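Local coordinates for mannosylglycerate hydrolase MGH1-like glycoside hydrolase domain-containing protein (Thermus thermophilus HB8, PDB 4WVC), which probably hydrolyses mannosylglycerate, a solute made by thermophiles under osmotic stress, to mannose and glycerate, and cleaves glucosylglycerate with similar efficiency, at residues Pro29-Trp34 with Val73-Ser78. Sequence-based numbering, arbitrary orientation.
Sequences PYQWLW and VFHEQS. With DGY ((2R)-2,3-dihydroxypropanoic acid), chain E.
The ring of Y30 is clamped between the two sides of this contact: P29, its own neighbour, lays CG over one face near the rim, while F74 drives an edge into the middle of the opposite face. That T-shaped pair is nearly square, with planes at 87°, and F74 CD1 comes to 3.6 Å from Y30 CD2. Around the rim, the carbonyl oxygen of E76 lies near the plane of the Y30 ring, 3.1 Å from CE1. With CG anti to its carbonyl carbon (chi1 -59°), Y30 swings its ring across the inverse gamma turn V73-F74-H75, centred on F74. Cutting Y30 back to an alanine is likely to leave the F74 edge without the aromatic face it meets and to open a gap between P29 and the turn. S78 closes the far end, OG lying 3.6 Å from P29 CG and also bonding to the backbone of D80.

One residue on from Y30, Q31 joins V73 in an antiparallel hydrogen-bonded pair, V73 N to Q31 O at 2.8 Å and Q31 N to V73 O at 3.2 Å. Q31 reaches out extended, CG anti to its backbone N (chi1 -171°), and brings OE1 to the ring edge of H75, 3.0 Å from CE1; this oxygen is buried and has no hydrogen-bond partner in the model, whereas NE2 is held by S36. A water ties P29 O to E76 N.

W32, at the N-cap of helix 33-43, gives its indole NE1 to O4 of the bound glycerate at 3.0 Å. The small two-stranded ribbon thus presents W32 to the glycerate in the substrate pocket of this GH63-family hydrolase.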
ATOM      1  N   PRO A  29      25.193 -27.434 -19.216  1.00 24.57           N
ATOM      2  CA  PRO A  29      25.386 -28.769 -18.633  1.00 25.15           C
ATOM      3  C   PRO A  29      25.555 -28.797 -17.106  1.00 25.39           C
ATOM      4  O   PRO A  29      26.283 -29.652 -16.596  1.00 26.52           O
ATOM      5  CB  PRO A  29      26.696 -29.220 -19.299  1.00 25.00           C
ATOM      6  CG  PRO A  29      27.486 -27.958 -19.421  1.00 25.08           C
ATOM      7  CD  PRO A  29      26.476 -26.839 -19.637  1.00 24.86           C
ATOM      8  N   TYR A  30      24.905 -27.880 -16.383  1.00 24.84           N
ATOM      9  CA  TYR A  30      25.111 -27.704 -14.945  1.00 24.34           C
ATOM     10  C   TYR A  30      23.779 -27.327 -14.290  1.00 24.55           C
ATOM     11  O   TYR A  30      22.778 -27.151 -14.980  1.00 27.48           O
ATOM     12  CB  TYR A  30      26.151 -26.604 -14.676  1.00 24.37           C
ATOM     13  CG  TYR A  30      27.549 -26.805 -15.283  1.00 25.54           C
ATOM     14  CD1 TYR A  30      28.350 -27.882 -14.917  1.00 25.43           C
ATOM     15  CD2 TYR A  30      28.092 -25.866 -16.164  1.00 26.38           C
ATOM     16  CE1 TYR A  30      29.626 -28.051 -15.448  1.00 26.19           C
ATOM     17  CE2 TYR A  30      29.368 -26.020 -16.697  1.00 27.03           C
ATOM     18  CZ  TYR A  30      30.136 -27.117 -16.342  1.00 26.97           C
ATOM     19  OH  TYR A  30      31.415 -27.264 -16.867  1.00 28.78           O
ATOM     20  N   GLN A  31      23.744 -27.182 -12.978  1.00 23.02           N
ATOM     21  CA  GLN A  31      22.526 -26.665 -12.333  1.00 22.93           C
ATOM     22  C   GLN A  31      22.525 -25.139 -12.272  1.00 21.68           C
ATOM     23  O   GLN A  31      23.454 -24.553 -11.742  1.00 21.65           O
ATOM     24  CB  GLN A  31      22.372 -27.208 -10.909  1.00 22.61           C
ATOM     25  CG  GLN A  31      21.023 -26.879 -10.309  1.00 21.94           C
ATOM     26  CD  GLN A  31      20.807 -27.565  -8.994  1.00 21.43           C
ATOM     27  OE1 GLN A  31      21.755 -27.920  -8.317  1.00 21.15           O
ATOM     28  NE2 GLN A  31      19.546 -27.776  -8.631  1.00 21.92           N
ATOM     29  N   TRP A  32      21.478 -24.516 -12.811  1.00 22.07           N
ATOM     30  CA  TRP A  32      21.258 -23.069 -12.683  1.00 21.44           C
ATOM     31  C   TRP A  32      20.205 -22.764 -11.608  1.00 21.41           C
ATOM     32  O   TRP A  32      19.256 -23.546 -11.382  1.00 21.80           O
ATOM     33  CB  TRP A  32      20.867 -22.444 -14.022  1.00 21.71           C
ATOM     34  CG  TRP A  32      21.991 -21.842 -14.797  1.00 21.73           C
ATOM     35  CD1 TRP A  32      22.274 -20.507 -14.926  1.00 22.66           C
ATOM     36  CD2 TRP A  32      22.963 -22.531 -15.570  1.00 22.08           C
ATOM     37  NE1 TRP A  32      23.376 -20.331 -15.721  1.00 21.90           N
ATOM     38  CE2 TRP A  32      23.816 -21.559 -16.131  1.00 22.43           C
ATOM     39  CE3 TRP A  32      23.212 -23.891 -15.839  1.00 23.09           C
ATOM     40  CZ2 TRP A  32      24.899 -21.897 -16.943  1.00 22.52           C
ATOM     41  CZ3 TRP A  32      24.279 -24.216 -16.648  1.00 21.68           C
ATOM     42  CH2 TRP A  32      25.107 -23.231 -17.187  1.00 22.46           C
ATOM     43  N   LEU A  33      20.389 -21.627 -10.945  1.00 21.26           N
ATOM     44  CA  LEU A  33      19.557 -21.229  -9.816  1.00 21.69           C
ATOM     45  C   LEU A  33      18.082 -20.981 -10.191  1.00 20.96           C
ATOM     46  O   LEU A  33      17.206 -21.731  -9.733  1.00 19.34           O
ATOM     47  CB  LEU A  33      20.147 -19.981  -9.124  1.00 22.72           C
ATOM     48  CG  LEU A  33      19.509 -19.483  -7.814  1.00 22.96           C
ATOM     49  CD1 LEU A  33      20.523 -18.626  -7.065  1.00 24.26           C
ATOM     50  CD2 LEU A  33      18.242 -18.672  -8.050  1.00 24.12           C
ATOM     51  N   TRP A  34      17.776 -19.939 -10.972  1.00 20.41           N
ATOM     52  CA  TRP A  34      16.343 -19.647 -11.237  1.00 19.72           C
ATOM     53  C   TRP A  34      15.769 -20.600 -12.244  1.00 20.17           C
ATOM     54  O   TRP A  34      14.584 -20.811 -12.242  1.00 19.69           O
ATOM     55  CB  TRP A  34      16.039 -18.193 -11.599  1.00 18.65           C
ATOM     56  CG  TRP A  34      16.385 -17.690 -12.979  1.00 17.89           C
ATOM     57  CD1 TRP A  34      17.380 -18.129 -13.801  1.00 18.05           C
ATOM     58  CD2 TRP A  34      15.768 -16.581 -13.649  1.00 17.19           C
ATOM     59  NE1 TRP A  34      17.404 -17.378 -14.953  1.00 17.37           N
ATOM     60  CE2 TRP A  34      16.416 -16.428 -14.886  1.00 17.24           C
ATOM     61  CE3 TRP A  34      14.714 -15.723 -13.334  1.00 16.64           C
ATOM     62  CZ2 TRP A  34      16.057 -15.437 -15.777  1.00 16.88           C
ATOM     63  CZ3 TRP A  34      14.353 -14.749 -14.232  1.00 16.36           C
ATOM     64  CH2 TRP A  34      15.012 -14.605 -15.428  1.00 16.89           C
ATOM     65  N   VAL A  73      25.660 -24.325 -10.057  1.00 23.06           N
ATOM     66  CA  VAL A  73      26.342 -25.388  -9.324  1.00 24.20           C
ATOM     67  C   VAL A  73      26.984 -26.303 -10.355  1.00 24.10           C
ATOM     68  O   VAL A  73      26.289 -26.976 -11.116  1.00 23.43           O
ATOM     69  CB  VAL A  73      25.395 -26.201  -8.433  1.00 24.91           C
ATOM     70  CG1 VAL A  73      26.180 -27.250  -7.663  1.00 25.15           C
ATOM     71  CG2 VAL A  73      24.670 -25.281  -7.462  1.00 25.11           C
ATOM     72  N   PHE A  74      28.312 -26.291 -10.392  1.00 26.35           N
ATOM     73  CA  PHE A  74      29.074 -27.052 -11.379  1.00 27.00           C
ATOM     74  C   PHE A  74      29.206 -28.531 -11.005  1.00 28.02           C
ATOM     75  O   PHE A  74      30.294 -28.990 -10.690  1.00 26.85           O
ATOM     76  CB  PHE A  74      30.462 -26.440 -11.536  1.00 27.72           C
ATOM     77  CG  PHE A  74      30.469 -25.027 -12.055  1.00 29.14           C
ATOM     78  CD1 PHE A  74      29.988 -24.730 -13.323  1.00 28.80           C
ATOM     79  CD2 PHE A  74      31.020 -23.991 -11.291  1.00 29.52           C
ATOM     80  CE1 PHE A  74      30.030 -23.423 -13.810  1.00 30.47           C
ATOM     81  CE2 PHE A  74      31.064 -22.695 -11.778  1.00 29.75           C
ATOM     82  CZ  PHE A  74      30.564 -22.405 -13.039  1.00 29.56           C
ATOM     83  N   HIS A  75      28.105 -29.278 -11.036  1.00 29.33           N
ATOM     84  CA  HIS A  75      28.096 -30.659 -10.549  1.00 32.50           C
ATOM     85  C   HIS A  75      29.105 -31.609 -11.224  1.00 34.75           C
ATOM     86  O   HIS A  75      29.842 -32.299 -10.540  1.00 35.75           O
ATOM     87  CB  HIS A  75      26.688 -31.258 -10.656  1.00 32.04           C
ATOM     88  CG  HIS A  75      25.761 -30.848  -9.553  1.00 31.70           C
ATOM     89  ND1 HIS A  75      24.854 -29.815  -9.687  1.00 32.29           N
ATOM     90  CD2 HIS A  75      25.568 -31.357  -8.313  1.00 30.85           C
ATOM     91  CE1 HIS A  75      24.167 -29.691  -8.568  1.00 30.91           C
ATOM     92  NE2 HIS A  75      24.586 -30.611  -7.716  1.00 30.86           N
ATOM     93  N   GLU A  76      29.111 -31.663 -12.551  1.00 39.14           N
ATOM     94  CA  GLU A  76      29.923 -32.621 -13.285  1.00 42.70           C
ATOM     95  C   GLU A  76      30.824 -31.904 -14.262  1.00 44.31           C
ATOM     96  O   GLU A  76      30.399 -30.981 -14.939  1.00 47.66           O
ATOM     97  CB  GLU A  76      29.027 -33.595 -14.065  1.00 45.19           C
ATOM     98  CG  GLU A  76      28.211 -34.562 -13.207  1.00 49.05           C
ATOM     99  CD  GLU A  76      26.832 -34.920 -13.793  1.00 52.94           C
ATOM    100  OE1 GLU A  76      26.259 -34.146 -14.606  1.00 50.42           O
ATOM    101  OE2 GLU A  76      26.298 -35.991 -13.420  1.00 53.63           O
ATOM    102  N   GLN A  77      32.063 -32.363 -14.364  1.00 46.96           N
ATOM    103  CA  GLN A  77      33.003 -31.879 -15.377  1.00 48.14           C
ATOM    104  C   GLN A  77      32.323 -31.791 -16.732  1.00 44.87           C
ATOM    105  O   GLN A  77      31.511 -32.647 -17.080  1.00 47.04           O
ATOM    106  CB  GLN A  77      34.196 -32.849 -15.513  1.00 52.50           C
ATOM    107  CG  GLN A  77      35.177 -32.900 -14.346  1.00 56.74           C
ATOM    108  CD  GLN A  77      35.977 -31.616 -14.126  1.00 60.91           C
ATOM    109  OE1 GLN A  77      36.583 -31.433 -13.062  1.00 63.34           O
ATOM    110  NE2 GLN A  77      36.009 -30.734 -15.131  1.00 62.69           N
ATOM    111  N   SER A  78      32.664 -30.775 -17.512  1.00 43.87           N
ATOM    112  CA  SER A  78      32.239 -30.712 -18.911  1.00 41.42           C
ATOM    113  C   SER A  78      33.091 -29.693 -19.651  1.00 40.16           C
ATOM    114  O   SER A  78      33.529 -28.722 -19.041  1.00 37.81           O
ATOM    115  CB  SER A  78      30.751 -30.350 -18.985  1.00 41.91           C
ATOM    116  OG  SER A  78      30.394 -29.896 -20.276  1.00 41.36           O
TER
HETATM  117  C1  DGY E 502      25.017 -18.227 -20.025  1.00 21.30           C
HETATM  118  O1  DGY E 502      24.522 -17.739 -21.087  1.00 21.08           O
HETATM  119  O2  DGY E 502      26.171 -18.704 -19.927  1.00 21.67           O
HETATM  120  C2  DGY E 502      24.183 -18.247 -18.782  1.00 20.33           C
HETATM  121  O3  DGY E 502      23.046 -17.389 -18.966  1.00 19.16           O
HETATM  122  C3  DGY E 502      25.022 -17.785 -17.592  1.00 19.16           C
HETATM  123  O4  DGY E 502      24.180 -17.504 -16.463  1.00 19.25           O
HETATM  124  O   HOH W   1      26.990 -30.831 -14.159  1.00 26.17           O